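Local atomic coordinates of uncharacterized protein (Sus scrofa, PDB entry 5BNF), a protein that is porcine CD38, a disulfide-rich member of the ADP-ribosyl cyclase family with a helical part and a parallel beta sheet. Residues Cys18-Ile22 against Arg23-Pro27. Sequence-based numbering, arbitrary orientation.
Sequences CYTYI and RVVQP
Tyr21 has its CG anti to the backbone N (chi1 -171°), which turns the ring toward Val25, one turn on. The two side chains cross at about a right angle. Val25 comes obliquely to the ring, its CB 3.4 Å from Tyr21 CD1. Its chi1 of -167° sets CG1, also anti to the backbone N, against both CD1 and CE1. Gln26 runs alongside the same ring and sets its CG 3.5 Å from Tyr21 OH. The next pair, Tyr19 and Arg23, also lie side by side and point the same way. Arg23 NH2 lies over one face of the Tyr19 ring, and Tyr19 CD1 over one face of the guanidinium, toward its rim; the planes are 30° apart. Tyr19 CD1 sits 3.5 Å from Arg23 NE.

The backbone widens here, as in a pi-type turn at the C-terminal end of a helix. Val25 N bonds Thr20 O at 3.3 Å, and Gln26 N bonds Tyr21 O at 2.8 Å. Both bonds are nearly straight and span five residues rather than four. Thr20 O also takes a weak bond from Val24 N, and Arg23 N bonds Tyr19 O weakly. Gln26 is the first residue to leave helical geometry.

Tyr21 OH is hydrogen-bonded to Asn99 O and Gln67 NE2, which probably limits rotation of the buried ring. This contact closes helix 10-25. Tyr21 and Thr20 pack on helix 101-106, through Leu101 and Tyr104. Tyr19 and Ile22 touch Cys34 of helix 34-45, which the Cys18-Cys34 disulfide ties to helix 10-25.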
loop_
_atom_site.group_PDB
_atom_site.type_symbol
_atom_site.label_atom_id
_atom_site.label_comp_id
_atom_site.label_asym_id
_atom_site.label_seq_id
_atom_site.Cartn_x
_atom_site.Cartn_y
_atom_site.Cartn_z
ATOM N N CYS A 18 -0.425 1.657 -16.689
ATOM C CA CYS A 18 -1.712 2.327 -16.552
ATOM C C CYS A 18 -2.727 1.877 -17.602
ATOM O O CYS A 18 -3.848 1.493 -17.265
ATOM C CB CYS A 18 -1.531 3.839 -16.629
ATOM S SG CYS A 18 -3.093 4.768 -16.629
ATOM N N TYR A 19 -2.348 1.930 -18.873
ATOM C CA TYR A 19 -3.267 1.511 -19.918
ATOM C C TYR A 19 -3.664 0.061 -19.722
ATOM O O TYR A 19 -4.848 -0.254 -19.648
ATOM C CB TYR A 19 -2.653 1.726 -21.307
ATOM C CG TYR A 19 -2.800 3.152 -21.798
ATOM C CD1 TYR A 19 -4.050 3.770 -21.824
ATOM C CD2 TYR A 19 -1.695 3.887 -22.219
ATOM C CE1 TYR A 19 -4.199 5.084 -22.256
ATOM C CE2 TYR A 19 -1.833 5.206 -22.655
ATOM C CZ TYR A 19 -3.089 5.799 -22.669
ATOM O OH TYR A 19 -3.241 7.103 -23.093
ATOM N N THR A 20 -2.677 -0.819 -19.614
ATOM C CA THR A 20 -2.964 -2.232 -19.416
ATOM C C THR A 20 -3.984 -2.440 -18.293
ATOM O O THR A 20 -4.742 -3.411 -18.304
ATOM C CB THR A 20 -1.690 -3.011 -19.072
ATOM O OG1 THR A 20 -0.762 -2.899 -20.155
ATOM C CG2 THR A 20 -2.007 -4.474 -18.839
ATOM N N TYR A 21 -4.009 -1.519 -17.335
ATOM C CA TYR A 21 -4.933 -1.621 -16.212
ATOM C C TYR A 21 -6.366 -1.237 -16.576
ATOM O O TYR A 21 -7.304 -1.965 -16.254
ATOM C CB TYR A 21 -4.467 -0.741 -15.043
ATOM C CG TYR A 21 -5.249 -0.969 -13.764
ATOM C CD1 TYR A 21 -4.976 -2.058 -12.938
ATOM C CD2 TYR A 21 -6.276 -0.106 -13.388
ATOM C CE1 TYR A 21 -5.708 -2.278 -11.761
ATOM C CE2 TYR A 21 -7.013 -0.320 -12.217
ATOM C CZ TYR A 21 -6.719 -1.405 -11.412
ATOM O OH TYR A 21 -7.421 -1.598 -10.248
ATOM N N ILE A 22 -6.537 -0.100 -17.245
ATOM C CA ILE A 22 -7.871 0.375 -17.599
ATOM C C ILE A 22 -8.533 -0.266 -18.811
ATOM O O ILE A 22 -9.694 0.022 -19.105
ATOM C CB ILE A 22 -7.884 1.892 -17.826
ATOM C CG1 ILE A 22 -6.985 2.250 -19.010
ATOM C CG2 ILE A 22 -7.443 2.601 -16.563
ATOM C CD1 ILE A 22 -7.199 3.662 -19.529
ATOM N N ARG A 23 -7.814 -1.126 -19.518
ATOM C CA ARG A 23 -8.394 -1.774 -20.683
ATOM C C ARG A 23 -8.509 -3.268 -20.478
ATOM O O ARG A 23 -9.276 -3.939 -21.171
ATOM C CB ARG A 23 -7.543 -1.497 -21.919
ATOM C CG ARG A 23 -7.600 -0.061 -22.414
ATOM C CD ARG A 23 -6.205 0.415 -22.760
ATOM N NE ARG A 23 -6.191 1.604 -23.605
ATOM C CZ ARG A 23 -5.271 1.821 -24.537
ATOM N NH1 ARG A 23 -4.309 0.926 -24.730
ATOM N NH2 ARG A 23 -5.307 2.921 -25.277
ATOM N N VAL A 24 -7.756 -3.786 -19.517
ATOM C CA VAL A 24 -7.765 -5.216 -19.263
ATOM C C VAL A 24 -7.999 -5.610 -17.811
ATOM O O VAL A 24 -8.941 -6.339 -17.506
ATOM C CB VAL A 24 -6.446 -5.837 -19.727
ATOM C CG1 VAL A 24 -6.565 -7.345 -19.752
ATOM C CG2 VAL A 24 -6.075 -5.286 -21.091
ATOM N N VAL A 25 -7.143 -5.132 -16.915
ATOM C CA VAL A 25 -7.260 -5.465 -15.500
ATOM C C VAL A 25 -8.629 -5.102 -14.930
ATOM O O VAL A 25 -9.287 -5.919 -14.289
ATOM C CB VAL A 25 -6.179 -4.755 -14.669
ATOM C CG1 VAL A 25 -6.127 -5.361 -13.273
ATOM C CG2 VAL A 25 -4.830 -4.867 -15.363
ATOM N N GLN A 26 -9.045 -3.866 -15.155
ATOM C CA GLN A 26 -10.337 -3.403 -14.683
ATOM C C GLN A 26 -10.952 -2.553 -15.781
ATOM O O GLN A 26 -10.994 -1.325 -15.673
ATOM C CB GLN A 26 -10.196 -2.561 -13.410
ATOM C CG GLN A 26 -9.725 -3.311 -12.166
ATOM C CD GLN A 26 -10.629 -4.475 -11.782
ATOM O OE1 GLN A 26 -11.842 -4.434 -11.990
ATOM N NE2 GLN A 26 -10.036 -5.512 -11.200
ATOM N N PRO A 27 -11.436 -3.195 -16.858
ATOM C CA PRO A 27 -12.050 -2.454 -17.964
ATOM C C PRO A 27 -13.036 -1.466 -17.360
ATOM O O PRO A 27 -13.345 -0.430 -17.948
ATOM C CB PRO A 27 -12.745 -3.548 -18.764
ATOM C CG PRO A 27 -11.877 -4.748 -18.518
ATOM C CD PRO A 27 -11.606 -4.646 -17.039
#